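Local coordinates for brain-specific angiogenesis inhibitor 1-associated protein 2-like protein 2 (Mus musculus, PDB 3OK8) that binds phosphoinositides through its I-BAR (IMD) domain and induces planar or gently curved membrane structures, at residues 17-22 with 119-124; 58-63 with 75-80; 89-94 with 198-203; 104-109 with 187-192. All blocks are in the same frame, centred on the assembly; numbering follows the deposited sequence. Where two conformers were deposited one is given.

Contact 1: 17-22 with 119-124; sequences IYKSIM and DSCQHY
Tyr-18 and Cys-121 form the tight part of this contact. The Tyr-18 ring lies against the backbone and CB of Cys-121. Cys-121 CB sits over one face of the ring, 4.1 Å from the centroid of Tyr-18, as a CH-pi contact. Cys-121 CA lies above the centre of the same face. The sulfur takes an oblique position: Cys-121 SG is 4.8 Å from the Tyr-18 ring centroid and 3.8 Å from Tyr-18 CB. With SG anti to the backbone N of Cys-121 (chi1 179°), the thiol runs back along the tyrosine toward its CB. This is a Cys sulfur-aromatic contact. At the far end of the ring, Ser-120 OG lies 3.1 Å from Tyr-18 OH. Tyr-18 and Tyr-124 are both buried. Tyr-18 touches Ala-178, and Tyr-124 touches Ser-174, of helix 153-217.

The other side is looser. Lys-19 CE comes only to 4.3 Å from Cys-121 SG, and Lys-19 is exposed to solvent. Met-22 SD reaches 4.5 Å from Cys-121 CB, and Met-22 also touches Met-114 and Ile-117. The two short helical segments run antiparallel, their directions 161° apart. Such a core between long antiparallel helices, covered by a third, is typical of the three-helix bundle of an IMD (I-BAR) domain.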
loop_
_atom_site.group_PDB
_atom_site.type_symbol
_atom_site.label_atom_id
_atom_site.label_comp_id
_atom_site.label_asym_id
_atom_site.label_seq_id
_atom_site.Cartn_x
_atom_site.Cartn_y
_atom_site.Cartn_z
ATOM N N ILE A 17 -32.942 19.802 -7.718
ATOM C CA ILE A 17 -32.520 18.499 -7.228
ATOM C C ILE A 17 -32.203 17.525 -8.355
ATOM O O ILE A 17 -31.155 16.878 -8.343
ATOM C CB ILE A 17 -33.573 17.882 -6.320
ATOM C CG1 ILE A 17 -33.646 18.663 -5.011
ATOM C CG2 ILE A 17 -33.253 16.406 -6.079
ATOM C CD1 ILE A 17 -34.770 18.216 -4.092
ATOM N N TYR A 18 -33.109 17.411 -9.317
ATOM C CA TYR A 18 -32.829 16.653 -10.531
ATOM C C TYR A 18 -31.593 17.179 -11.252
ATOM O O TYR A 18 -30.837 16.410 -11.850
ATOM C CB TYR A 18 -34.030 16.680 -11.474
ATOM C CG TYR A 18 -35.122 15.760 -11.011
ATOM C CD1 TYR A 18 -34.908 14.388 -10.959
ATOM C CD2 TYR A 18 -36.362 16.254 -10.603
ATOM C CE1 TYR A 18 -35.891 13.532 -10.523
ATOM C CE2 TYR A 18 -37.356 15.399 -10.164
ATOM C CZ TYR A 18 -37.112 14.042 -10.131
ATOM O OH TYR A 18 -38.069 13.173 -9.693
ATOM N N LYS A 19 -31.389 18.491 -11.206
ATOM C CA LYS A 19 -30.213 19.070 -11.840
ATOM C C LYS A 19 -28.940 18.829 -11.034
ATOM O O LYS A 19 -27.860 18.760 -11.610
ATOM C CB LYS A 19 -30.397 20.553 -12.152
ATOM C CG LYS A 19 -31.091 20.823 -13.491
ATOM C CD LYS A 19 -32.591 20.484 -13.444
ATOM C CE LYS A 19 -33.206 20.380 -14.834
ATOM N NZ LYS A 19 -33.329 21.712 -15.500
ATOM N N SER A 20 -29.060 18.698 -9.713
ATOM C CA SER A 20 -27.898 18.344 -8.893
ATOM C C SER A 20 -27.445 16.935 -9.232
ATOM O O SER A 20 -26.252 16.644 -9.300
ATOM C CB SER A 20 -28.227 18.413 -7.401
ATOM O OG SER A 20 -28.029 19.709 -6.879
ATOM N N ILE A 21 -28.416 16.052 -9.431
ATOM C CA ILE A 21 -28.120 14.663 -9.733
ATOM C C ILE A 21 -27.472 14.534 -11.112
ATOM O O ILE A 21 -26.499 13.824 -11.277
ATOM C CB ILE A 21 -29.395 13.786 -9.662
ATOM C CG1 ILE A 21 -29.937 13.739 -8.229
ATOM C CG2 ILE A 21 -29.125 12.382 -10.204
ATOM C CD1 ILE A 21 -31.285 13.028 -8.109
ATOM N N MET A 22 -28.005 15.247 -12.092
ATOM C CA MET A 22 -27.635 15.014 -13.478
ATOM C C MET A 22 -26.322 15.665 -13.883
ATOM O O MET A 22 -25.624 15.163 -14.762
ATOM C CB MET A 22 -28.759 15.491 -14.408
ATOM C CG MET A 22 -29.936 14.534 -14.490
ATOM S SD MET A 22 -31.412 15.249 -15.243
ATOM C CE MET A 22 -30.916 15.276 -16.966
ATOM N N ASP A 119 -35.472 10.571 -17.400
ATOM C CA ASP A 119 -36.867 10.229 -17.650
ATOM C C ASP A 119 -37.747 10.647 -16.480
ATOM O O ASP A 119 -38.857 11.119 -16.666
ATOM C CB ASP A 119 -37.014 8.725 -17.888
ATOM C CG ASP A 119 -36.421 8.281 -19.214
ATOM O OD1 ASP A 119 -36.342 9.118 -20.144
ATOM O OD2 ASP A 119 -36.045 7.092 -19.326
ATOM N N SER A 120 -37.245 10.443 -15.269
ATOM C CA SER A 120 -37.942 10.845 -14.057
ATOM C C SER A 120 -38.204 12.348 -14.096
ATOM O O SER A 120 -39.346 12.806 -13.983
ATOM C CB SER A 120 -37.091 10.465 -12.835
ATOM O OG SER A 120 -37.759 10.724 -11.615
ATOM N N CYS A 121 -37.137 13.111 -14.284
ATOM C CA CYS A 121 -37.234 14.554 -14.403
ATOM C C CYS A 121 -38.205 14.999 -15.498
ATOM O O CYS A 121 -38.964 15.940 -15.299
ATOM C CB CYS A 121 -35.856 15.151 -14.663
ATOM S SG CYS A 121 -35.844 16.952 -14.848
ATOM N N GLN A 122 -38.166 14.335 -16.654
ATOM C CA GLN A 122 -39.050 14.672 -17.773
ATOM C C GLN A 122 -40.502 14.393 -17.431
ATOM O O GLN A 122 -41.379 15.216 -17.683
ATOM C CB GLN A 122 -38.684 13.872 -19.024
ATOM C CG GLN A 122 -37.485 14.397 -19.798
ATOM C CD GLN A 122 -36.940 13.374 -20.787
ATOM O OE1 GLN A 122 -35.859 13.554 -21.354
ATOM N NE2 GLN A 122 -37.685 12.285 -20.988
ATOM N N HIS A 123 -40.754 13.212 -16.879
ATOM C CA HIS A 123 -42.091 12.838 -16.437
ATOM C C HIS A 123 -42.645 13.927 -15.526
ATOM O O HIS A 123 -43.771 14.383 -15.701
ATOM C CB HIS A 123 -42.045 11.500 -15.699
ATOM C CG HIS A 123 -43.390 10.980 -15.291
ATOM N ND1 HIS A 123 -43.976 11.298 -14.084
ATOM C CD2 HIS A 123 -44.253 10.145 -15.919
ATOM C CE1 HIS A 123 -45.143 10.686 -13.987
ATOM N NE2 HIS A 123 -45.334 9.979 -15.086
ATOM N N TYR A 124 -41.835 14.351 -14.562
ATOM C CA TYR A 124 -42.255 15.373 -13.623
ATOM C C TYR A 124 -42.548 16.694 -14.310
ATOM O O TYR A 124 -43.605 17.280 -14.107
ATOM C CB TYR A 124 -41.205 15.598 -12.547
ATOM C CG TYR A 124 -41.437 16.873 -11.775
ATOM C CD1 TYR A 124 -40.658 18.000 -12.001
ATOM C CD2 TYR A 124 -42.453 16.958 -10.836
ATOM C CE1 TYR A 124 -40.878 19.170 -11.300
ATOM C CE2 TYR A 124 -42.678 18.119 -10.131
ATOM C CZ TYR A 124 -41.894 19.223 -10.366
ATOM O OH TYR A 124 -42.130 20.380 -9.656
#

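Contact 2: 58-63 with 75-80; sequences QKIGEQ and EILVQM
Gly-61 packs directly against Leu-77 and Val-78 where helices 5-66 and 71-147 form an antiparallel helical hairpin of the IMD three-helix bundle. The axes of the two segments approach to 7.6 Å at 157°.

Backbone-to-side-chain packing carries the contact. Gly-61 CA lies 3.8 Å from Leu-77 CB. Val-78 CG2 fits against Gly-61 C and the backbone N of Glu-62. With no side chain at Gly-61, the Val-78 methyl and Leu-77 CB can lie directly on the backbone.

Apolar side chains meet beside it. Ile-60 CG2 and Leu-77 CD1 are 4.2 Å apart. Both residues also pack on Leu-189 of the second subunit, so this end of the hairpin joins the dimer interface.

Among the polar groups, Gln-58 NE2 makes a weak hydrogen bond to Ser-81 OG of helix 71-147. Lys-59 forms a salt bridge with Glu-62 on the 58-63 segment. Lys-59 NZ meets Glu-62 OE1 at 2.9 Å, on the syn side of the carboxylate and 24° out of its plane.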
loop_
_atom_site.group_PDB
_atom_site.type_symbol
_atom_site.label_atom_id
_atom_site.label_comp_id
_atom_site.label_asym_id
_atom_site.label_seq_id
_atom_site.Cartn_x
_atom_site.Cartn_y
_atom_site.Cartn_z
ATOM N N GLN A 58 14.960 -12.847 -1.525
ATOM C CA GLN A 58 14.949 -14.306 -1.595
ATOM C C GLN A 58 16.286 -14.854 -2.134
ATOM O O GLN A 58 16.851 -15.786 -1.552
ATOM C CB GLN A 58 13.764 -14.782 -2.439
ATOM C CG GLN A 58 13.520 -16.266 -2.439
ATOM C CD GLN A 58 12.441 -16.657 -3.424
ATOM O OE1 GLN A 58 12.734 -17.215 -4.481
ATOM N NE2 GLN A 58 11.178 -16.347 -3.093
ATOM N N LYS A 59 16.806 -14.268 -3.213
ATOM C CA LYS A 59 18.109 -14.694 -3.765
ATOM C C LYS A 59 19.303 -14.536 -2.821
ATOM O O LYS A 59 20.072 -15.475 -2.636
ATOM C CB LYS A 59 18.418 -14.040 -5.109
ATOM C CG LYS A 59 18.112 -14.947 -6.265
ATOM C CD LYS A 59 16.830 -15.712 -5.963
ATOM C CE LYS A 59 16.532 -16.777 -7.010
ATOM N NZ LYS A 59 15.330 -17.601 -6.663
ATOM N N ILE A 60 19.472 -13.352 -2.247
ATOM C CA ILE A 60 20.397 -13.183 -1.139
ATOM C C ILE A 60 20.180 -14.246 -0.046
ATOM O O ILE A 60 21.137 -14.844 0.437
ATOM C CB ILE A 60 20.304 -11.774 -0.542
ATOM C CG1 ILE A 60 20.669 -10.734 -1.610
ATOM C CG2 ILE A 60 21.184 -11.660 0.682
ATOM C CD1 ILE A 60 20.654 -9.281 -1.136
ATOM N N GLY A 61 18.931 -14.500 0.340
ATOM C CA GLY A 61 18.657 -15.551 1.310
ATOM C C GLY A 61 19.086 -16.946 0.880
ATOM O O GLY A 61 19.613 -17.726 1.681
ATOM N N GLU A 62 18.844 -17.265 -0.387
ATOM C CA GLU A 62 19.228 -18.543 -0.955
ATOM C C GLU A 62 20.749 -18.738 -0.975
ATOM O O GLU A 62 21.221 -19.863 -0.865
ATOM C CB GLU A 62 18.602 -18.720 -2.341
ATOM C CG GLU A 62 17.146 -19.200 -2.272
ATOM C CD GLU A 62 16.402 -19.141 -3.603
ATOM O OE1 GLU A 62 17.010 -18.803 -4.642
ATOM O OE2 GLU A 62 15.186 -19.439 -3.602
ATOM N N GLN A 63 21.505 -17.652 -1.095
ATOM C CA GLN A 63 22.968 -17.696 -1.008
ATOM C C GLN A 63 23.408 -18.029 0.407
ATOM O O GLN A 63 24.298 -18.849 0.611
ATOM C CB GLN A 63 23.582 -16.344 -1.403
ATOM C CG GLN A 63 23.296 -15.908 -2.830
ATOM C CD GLN A 63 23.733 -16.937 -3.845
ATOM O OE1 GLN A 63 24.398 -17.912 -3.502
ATOM N NE2 GLN A 63 23.369 -16.725 -5.104
ATOM N N GLU A 75 17.554 -18.631 6.266
ATOM C CA GLU A 75 16.162 -19.044 6.408
ATOM C C GLU A 75 15.253 -17.841 6.637
ATOM O O GLU A 75 14.184 -17.764 6.067
ATOM C CB GLU A 75 15.993 -20.047 7.549
ATOM C CG GLU A 75 16.647 -21.418 7.308
ATOM C CD GLU A 75 15.993 -22.211 6.174
ATOM O OE1 GLU A 75 16.389 -23.379 5.958
ATOM O OE2 GLU A 75 15.091 -21.668 5.495
ATOM N N ILE A 76 15.699 -16.908 7.467
ATOM C CA ILE A 76 14.928 -15.733 7.801
ATOM C C ILE A 76 14.592 -14.860 6.597
ATOM O O ILE A 76 13.452 -14.404 6.457
ATOM C CB ILE A 76 15.632 -14.906 8.880
ATOM C CG1 ILE A 76 15.653 -15.698 10.191
ATOM C CG2 ILE A 76 14.943 -13.547 9.019
ATOM C CD1 ILE A 76 16.500 -15.096 11.296
ATOM N N LEU A 77 15.570 -14.641 5.722
ATOM C CA LEU A 77 15.380 -13.779 4.556
ATOM C C LEU A 77 14.414 -14.390 3.545
ATOM O O LEU A 77 13.602 -13.696 2.931
ATOM C CB LEU A 77 16.728 -13.491 3.877
ATOM C CG LEU A 77 17.735 -12.717 4.733
ATOM C CD1 LEU A 77 19.188 -12.849 4.172
ATOM C CD2 LEU A 77 17.328 -11.254 4.831
ATOM N N VAL A 78 14.523 -15.694 3.369
ATOM C CA VAL A 78 13.674 -16.430 2.452
ATOM C C VAL A 78 12.236 -16.380 2.956
ATOM O O VAL A 78 11.296 -16.265 2.165
ATOM C CB VAL A 78 14.179 -17.892 2.294
ATOM C CG1 VAL A 78 13.161 -18.760 1.575
ATOM C CG2 VAL A 78 15.500 -17.899 1.534
ATOM N N GLN A 79 12.049 -16.428 4.271
ATOM C CA GLN A 79 10.676 -16.363 4.777
ATOM C C GLN A 79 10.148 -14.947 4.961
ATOM O O GLN A 79 8.988 -14.748 5.288
ATOM C CB GLN A 79 10.454 -17.214 6.030
ATOM C CG GLN A 79 11.505 -17.155 7.094
ATOM C CD GLN A 79 11.232 -18.181 8.182
ATOM O OE1 GLN A 79 10.120 -18.247 8.710
ATOM N NE2 GLN A 79 12.237 -18.994 8.513
ATOM N N MET A 80 11.002 -13.962 4.734
ATOM C CA MET A 80 10.541 -12.592 4.682
ATOM C C MET A 80 9.924 -12.351 3.321
ATOM O O MET A 80 8.853 -11.752 3.217
ATOM C CB MET A 80 11.682 -11.618 4.929
ATOM C CG MET A 80 12.077 -11.454 6.379
ATOM S SD MET A 80 13.579 -10.454 6.529
ATOM C CE MET A 80 13.630 -10.189 8.297
#

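Contact 3: 89-94 with 198-203; sequences SDLEVV and NTFLQF
Asp-90 faces Phe-203, and Val-94 faces Phe-200, across two nearly antiparallel helical segments. Their directions differ by 172° and their axes approach to 9.4 Å. Phe-203 is gripped from two directions. Leu-91 CD1 sits over the centre of one ring face, 3.9 Å from the centroid of Phe-203 and 9° off the normal. Asp-90 CB meets the ring edge in plane, 3.6 Å from Phe-203 CD1. Val-94 divides its methyls. Val-94 CG2 packs on Phe-203 CB. Val-94 CG1, anti to the backbone N (chi1 -174°), packs on Phe-200 CB and lies 3.6 Å from Thr-199 OG1. That hydroxyl bonds to Leu-196 O of its own helix. Phe-200 also packs on Leu-211 of the second subunit. A serine in place of Phe-203 would probably leave Leu-91 CD1 without the ring beneath it and open a gap beside Asp-90 CB. The contact joins helices 71-147 and 153-217 of the bundle by apolar and CH-pi packing, so its stability should rest on shape fit rather than on paired charges.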
loop_
_atom_site.group_PDB
_atom_site.type_symbol
_atom_site.label_atom_id
_atom_site.label_comp_id
_atom_site.label_asym_id
_atom_site.label_seq_id
_atom_site.Cartn_x
_atom_site.Cartn_y
_atom_site.Cartn_z
ATOM N N SER A 89 -0.892 -11.315 -1.725
ATOM C CA SER A 89 -2.038 -12.119 -2.146
ATOM C C SER A 89 -3.291 -11.601 -1.460
ATOM O O SER A 89 -4.329 -11.447 -2.087
ATOM C CB SER A 89 -1.826 -13.586 -1.796
ATOM O OG SER A 89 -0.607 -14.057 -2.336
ATOM N N ASP A 90 -3.147 -11.335 -0.163
ATOM C CA ASP A 90 -4.188 -10.824 0.702
ATOM C C ASP A 90 -4.661 -9.479 0.213
ATOM O O ASP A 90 -5.854 -9.183 0.254
ATOM C CB ASP A 90 -3.644 -10.655 2.120
ATOM C CG ASP A 90 -3.729 -11.927 2.933
ATOM O OD1 ASP A 90 -4.317 -12.912 2.433
ATOM O OD2 ASP A 90 -3.206 -11.941 4.072
ATOM N N LEU A 91 -3.718 -8.657 -0.236
ATOM C CA LEU A 91 -4.069 -7.305 -0.606
ATOM C C LEU A 91 -4.721 -7.228 -1.982
ATOM O O LEU A 91 -5.604 -6.402 -2.193
ATOM C CB LEU A 91 -2.876 -6.359 -0.508
ATOM C CG LEU A 91 -3.279 -4.898 -0.773
ATOM C CD1 LEU A 91 -4.081 -4.339 0.398
ATOM C CD2 LEU A 91 -2.079 -4.011 -1.093
ATOM N N GLU A 92 -4.302 -8.084 -2.914
ATOM C CA GLU A 92 -4.917 -8.070 -4.242
ATOM C C GLU A 92 -6.350 -8.632 -4.181
ATOM O O GLU A 92 -7.027 -8.763 -5.207
ATOM C CB GLU A 92 -4.041 -8.777 -5.286
ATOM C CG GLU A 92 -3.925 -8.005 -6.617
ATOM C CD GLU A 92 -2.592 -8.226 -7.347
ATOM O OE1 GLU A 92 -1.616 -8.708 -6.726
ATOM O OE2 GLU A 92 -2.521 -7.906 -8.554
ATOM N N VAL A 93 -6.815 -8.936 -2.968
ATOM C CA VAL A 93 -8.209 -9.312 -2.752
ATOM C C VAL A 93 -9.049 -8.067 -2.550
ATOM O O VAL A 93 -10.085 -7.895 -3.183
ATOM C CB VAL A 93 -8.384 -10.214 -1.516
ATOM C CG1 VAL A 93 -9.833 -10.655 -1.396
ATOM C CG2 VAL A 93 -7.429 -11.420 -1.581
ATOM N N VAL A 94 -8.589 -7.206 -1.650
ATOM C CA VAL A 94 -9.181 -5.892 -1.431
ATOM C C VAL A 94 -9.186 -5.059 -2.717
ATOM O O VAL A 94 -10.169 -4.376 -3.027
ATOM C CB VAL A 94 -8.360 -5.141 -0.378
ATOM C CG1 VAL A 94 -9.018 -3.820 -0.003
ATOM C CG2 VAL A 94 -8.129 -6.033 0.842
ATOM N N ASN A 198 -14.492 -2.382 4.885
ATOM C CA ASN A 198 -14.646 -3.609 5.650
ATOM C C ASN A 198 -13.701 -4.717 5.197
ATOM O O ASN A 198 -13.088 -5.391 6.024
ATOM C CB ASN A 198 -16.089 -4.106 5.578
ATOM C CG ASN A 198 -16.626 -4.507 6.932
ATOM O OD1 ASN A 198 -17.336 -5.509 7.068
ATOM N ND2 ASN A 198 -16.287 -3.723 7.952
ATOM N N THR A 199 -13.601 -4.920 3.885
ATOM C CA THR A 199 -12.657 -5.889 3.348
ATOM C C THR A 199 -11.237 -5.502 3.754
ATOM O O THR A 199 -10.428 -6.354 4.116
ATOM C CB THR A 199 -12.741 -5.988 1.813
ATOM O OG1 THR A 199 -12.207 -4.799 1.228
ATOM C CG2 THR A 199 -14.183 -6.144 1.364
ATOM N N PHE A 200 -10.949 -4.207 3.714
ATOM C CA PHE A 200 -9.608 -3.721 3.993
ATOM C C PHE A 200 -9.276 -3.851 5.463
ATOM O O PHE A 200 -8.130 -4.145 5.823
ATOM C CB PHE A 200 -9.457 -2.269 3.561
ATOM C CG PHE A 200 -8.111 -1.692 3.863
ATOM C CD1 PHE A 200 -6.998 -2.052 3.103
ATOM C CD2 PHE A 200 -7.947 -0.795 4.906
ATOM C CE1 PHE A 200 -5.735 -1.511 3.372
ATOM C CE2 PHE A 200 -6.695 -0.248 5.187
ATOM C CZ PHE A 200 -5.587 -0.604 4.416
ATOM N N LEU A 201 -10.279 -3.615 6.304
ATOM C CA LEU A 201 -10.181 -3.930 7.728
ATOM C C LEU A 201 -9.819 -5.403 7.951
ATOM O O LEU A 201 -9.013 -5.732 8.827
ATOM C CB LEU A 201 -11.505 -3.607 8.426
ATOM C CG LEU A 201 -11.474 -3.684 9.947
ATOM C CD1 LEU A 201 -10.129 -3.201 10.484
ATOM C CD2 LEU A 201 -12.624 -2.872 10.529
ATOM N N GLN A 202 -10.417 -6.291 7.158
ATOM C CA GLN A 202 -10.157 -7.728 7.295
ATOM C C GLN A 202 -8.712 -8.064 6.964
ATOM O O GLN A 202 -8.066 -8.865 7.641
ATOM C CB GLN A 202 -11.093 -8.535 6.395
ATOM C CG GLN A 202 -12.421 -8.863 7.047
ATOM C CD GLN A 202 -12.250 -9.607 8.359
ATOM O OE1 GLN A 202 -11.805 -10.762 8.385
ATOM N NE2 GLN A 202 -12.607 -8.950 9.461
ATOM N N PHE A 203 -8.211 -7.446 5.903
ATOM C CA PHE A 203 -6.824 -7.616 5.520
ATOM C C PHE A 203 -5.899 -7.139 6.636
ATOM O O PHE A 203 -4.870 -7.756 6.908
ATOM C CB PHE A 203 -6.549 -6.853 4.222
ATOM C CG PHE A 203 -5.112 -6.488 4.029
ATOM C CD1 PHE A 203 -4.241 -7.363 3.402
ATOM C CD2 PHE A 203 -4.631 -5.267 4.476
ATOM C CE1 PHE A 203 -2.916 -7.031 3.226
ATOM C CE2 PHE A 203 -3.303 -4.928 4.307
ATOM C CZ PHE A 203 -2.443 -5.812 3.676
#

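Contact 4: 104-109 with 187-192; sequences QHMEKN and RFLAEK
His-105 and Met-106 face Phe-188, Leu-189 and Lys-192 across segments 12.8 Å apart at the axes and 153° apart in direction. The contact bridges helices 71-147 and 153-217 of the IMD three-helix bundle. With this spacing, the long side chains do the joining.

The rings of His-105 and Phe-188 meet rim to rim, with planes at 29°. His-105 ND1 lies in the plane of the Phe-188 ring, at its edge, 3.4 Å from Phe-188 CE2. Lys-192 crosses the imidazole at about a right angle. Lys-192 CE lies over one face, 4.0 Å from the centroid of the His-105 ring. The lysine chain bends at chi2 (-78°), and its NZ bonds to Asp-101 O. Replacing His-105 by an alanine would probably leave the Phe-188 edge and Lys-192 CE without their partner, and open a gap between them and helix 71-147.

Met-106 and Leu-189 make the buried side. Met-106 touches Val-33, and Leu-189 touches Leu-29, of helix 5-66, so all three helices meet here. Arg-187 NE bonds to Ser-222 O of the second subunit. The Met-106 chain is extended beyond CG. This brings Met-106 CE 4.3 Å from Phe-188 CE1 and 3.4 Å from Leu-189 CD1, a tight carbon pair.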
loop_
_atom_site.group_PDB
_atom_site.type_symbol
_atom_site.label_atom_id
_atom_site.label_comp_id
_atom_site.label_asym_id
_atom_site.label_seq_id
_atom_site.Cartn_x
_atom_site.Cartn_y
_atom_site.Cartn_z
ATOM N N GLN A 104 -16.362 -1.474 -11.590
ATOM C CA GLN A 104 -17.093 -2.002 -12.747
ATOM C C GLN A 104 -18.583 -1.686 -12.620
ATOM O O GLN A 104 -19.330 -1.644 -13.609
ATOM C CB GLN A 104 -16.908 -3.512 -12.879
ATOM C CG GLN A 104 -15.547 -3.948 -13.384
ATOM C CD GLN A 104 -15.426 -5.467 -13.466
ATOM O OE1 GLN A 104 -14.327 -6.007 -13.515
ATOM N NE2 GLN A 104 -16.561 -6.158 -13.479
ATOM N N HIS A 105 -19.015 -1.466 -11.387
ATOM C CA HIS A 105 -20.416 -1.178 -11.133
ATOM C C HIS A 105 -20.806 0.210 -11.643
ATOM O O HIS A 105 -21.819 0.373 -12.332
ATOM C CB HIS A 105 -20.718 -1.303 -9.639
ATOM C CG HIS A 105 -22.168 -1.504 -9.340
ATOM N ND1 HIS A 105 -22.983 -0.483 -8.900
ATOM C CD2 HIS A 105 -22.955 -2.601 -9.435
ATOM C CE1 HIS A 105 -24.209 -0.946 -8.729
ATOM N NE2 HIS A 105 -24.218 -2.228 -9.047
ATOM N N MET A 106 -19.998 1.207 -11.304
ATOM C CA MET A 106 -20.298 2.579 -11.676
ATOM C C MET A 106 -20.264 2.799 -13.184
ATOM O O MET A 106 -21.194 3.374 -13.741
ATOM C CB MET A 106 -19.367 3.556 -10.966
ATOM C CG MET A 106 -19.715 3.785 -9.503
ATOM S SD MET A 106 -18.392 4.673 -8.641
ATOM C CE MET A 106 -18.802 4.327 -6.928
ATOM N N GLU A 107 -19.212 2.347 -13.859
ATOM C CA GLU A 107 -19.148 2.535 -15.312
ATOM C C GLU A 107 -20.235 1.746 -16.057
ATOM O O GLU A 107 -20.642 2.115 -17.158
ATOM C CB GLU A 107 -17.744 2.226 -15.852
ATOM C CG GLU A 107 -17.124 0.933 -15.328
ATOM C CD GLU A 107 -17.544 -0.296 -16.131
ATOM O OE1 GLU A 107 -18.319 -0.131 -17.110
ATOM O OE2 GLU A 107 -17.087 -1.420 -15.780
ATOM N N LYS A 108 -20.715 0.672 -15.439
ATOM C CA LYS A 108 -21.714 -0.192 -16.061
ATOM C C LYS A 108 -23.117 0.391 -15.929
ATOM O O LYS A 108 -24.002 0.105 -16.737
ATOM C CB LYS A 108 -21.677 -1.582 -15.420
ATOM C CG LYS A 108 -21.871 -2.720 -16.409
ATOM C CD LYS A 108 -22.510 -3.954 -15.781
ATOM C CE LYS A 108 -23.202 -4.793 -16.852
ATOM N NZ LYS A 108 -22.388 -4.908 -18.105
ATOM N N ASN A 109 -23.311 1.217 -14.909
ATOM C CA ASN A 109 -24.639 1.702 -14.565
ATOM C C ASN A 109 -24.767 3.224 -14.590
ATOM O O ASN A 109 -25.879 3.761 -14.640
ATOM C CB ASN A 109 -25.051 1.154 -13.190
ATOM C CG ASN A 109 -25.166 -0.357 -13.174
ATOM O OD1 ASN A 109 -24.325 -1.048 -12.600
ATOM N ND2 ASN A 109 -26.211 -0.879 -13.808
ATOM N N ARG A 187 -26.297 7.460 -0.462
ATOM C CA ARG A 187 -26.260 6.238 0.333
ATOM C C ARG A 187 -25.570 5.082 -0.381
ATOM O O ARG A 187 -24.900 4.282 0.256
ATOM C CB ARG A 187 -27.674 5.813 0.739
ATOM C CG ARG A 187 -27.768 4.394 1.284
ATOM C CD ARG A 187 -29.114 4.118 1.980
ATOM N NE ARG A 187 -29.256 4.912 3.197
ATOM C CZ ARG A 187 -30.224 5.798 3.419
ATOM N NH1 ARG A 187 -30.234 6.481 4.562
ATOM N NH2 ARG A 187 -31.177 5.996 2.510
ATOM N N PHE A 188 -25.769 4.977 -1.689
ATOM C CA PHE A 188 -25.189 3.892 -2.465
ATOM C C PHE A 188 -23.675 4.082 -2.545
ATOM O O PHE A 188 -22.931 3.114 -2.554
ATOM C CB PHE A 188 -25.798 3.852 -3.867
ATOM C CG PHE A 188 -24.850 3.364 -4.950
ATOM C CD1 PHE A 188 -23.886 4.218 -5.492
ATOM C CD2 PHE A 188 -24.948 2.067 -5.448
ATOM C CE1 PHE A 188 -23.030 3.781 -6.493
ATOM C CE2 PHE A 188 -24.101 1.623 -6.449
ATOM C CZ PHE A 188 -23.133 2.478 -6.973
ATOM N N LEU A 189 -23.233 5.336 -2.601
ATOM C CA LEU A 189 -21.813 5.656 -2.652
ATOM C C LEU A 189 -21.192 5.333 -1.303
ATOM O O LEU A 189 -20.159 4.652 -1.212
ATOM C CB LEU A 189 -21.609 7.130 -3.011
ATOM C CG LEU A 189 -20.241 7.553 -3.542
ATOM C CD1 LEU A 189 -19.810 6.634 -4.686
ATOM C CD2 LEU A 189 -20.262 9.018 -3.999
ATOM N N ALA A 190 -21.851 5.795 -0.248
ATOM C CA ALA A 190 -21.422 5.490 1.105
ATOM C C ALA A 190 -21.407 3.980 1.409
ATOM O O ALA A 190 -20.522 3.503 2.108
ATOM C CB ALA A 190 -22.274 6.239 2.116
ATOM N N GLU A 191 -22.370 3.231 0.886
ATOM C CA GLU A 191 -22.462 1.800 1.205
ATOM C C GLU A 191 -21.338 1.021 0.521
ATOM O O GLU A 191 -20.672 0.202 1.153
ATOM C CB GLU A 191 -23.830 1.218 0.824
ATOM C CG GLU A 191 -25.014 1.823 1.619
ATOM C CD GLU A 191 -26.360 1.114 1.383
ATOM O OE1 GLU A 191 -26.528 0.420 0.355
ATOM O OE2 GLU A 191 -27.273 1.263 2.227
ATOM N N LYS A 192 -21.134 1.273 -0.769
ATOM C CA LYS A 192 -20.061 0.605 -1.504
ATOM C C LYS A 192 -18.698 0.865 -0.875
ATOM O O LYS A 192 -17.827 0.011 -0.899
ATOM C CB LYS A 192 -20.057 1.049 -2.960
ATOM C CG LYS A 192 -21.202 0.484 -3.767
ATOM C CD LYS A 192 -20.922 -0.952 -4.138
ATOM C CE LYS A 192 -21.723 -1.345 -5.363
ATOM N NZ LYS A 192 -21.754 -2.825 -5.496
#

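In the fold
All four contacts lie in one IMD domain made of helices 5-66, 71-147 and 153-217, and helix 71-147 takes part in each. Contacts 1 and 2 join it to helix 5-66, with centres 61 Å apart on opposite sides of the chain's centre. Contacts 3 and 4 join it to helix 153-217, with centres 19 Å apart. Along helix 71-147 the order is contact 2, 3, 4, 1. The centre of contact 4 is about 4 Å from the centre of the chain. The spread fits an elongated bundle. Contacts 2, 3 and 4 also touch the second subunit, consistent with the antiparallel IMD dimer; contact 1 does not.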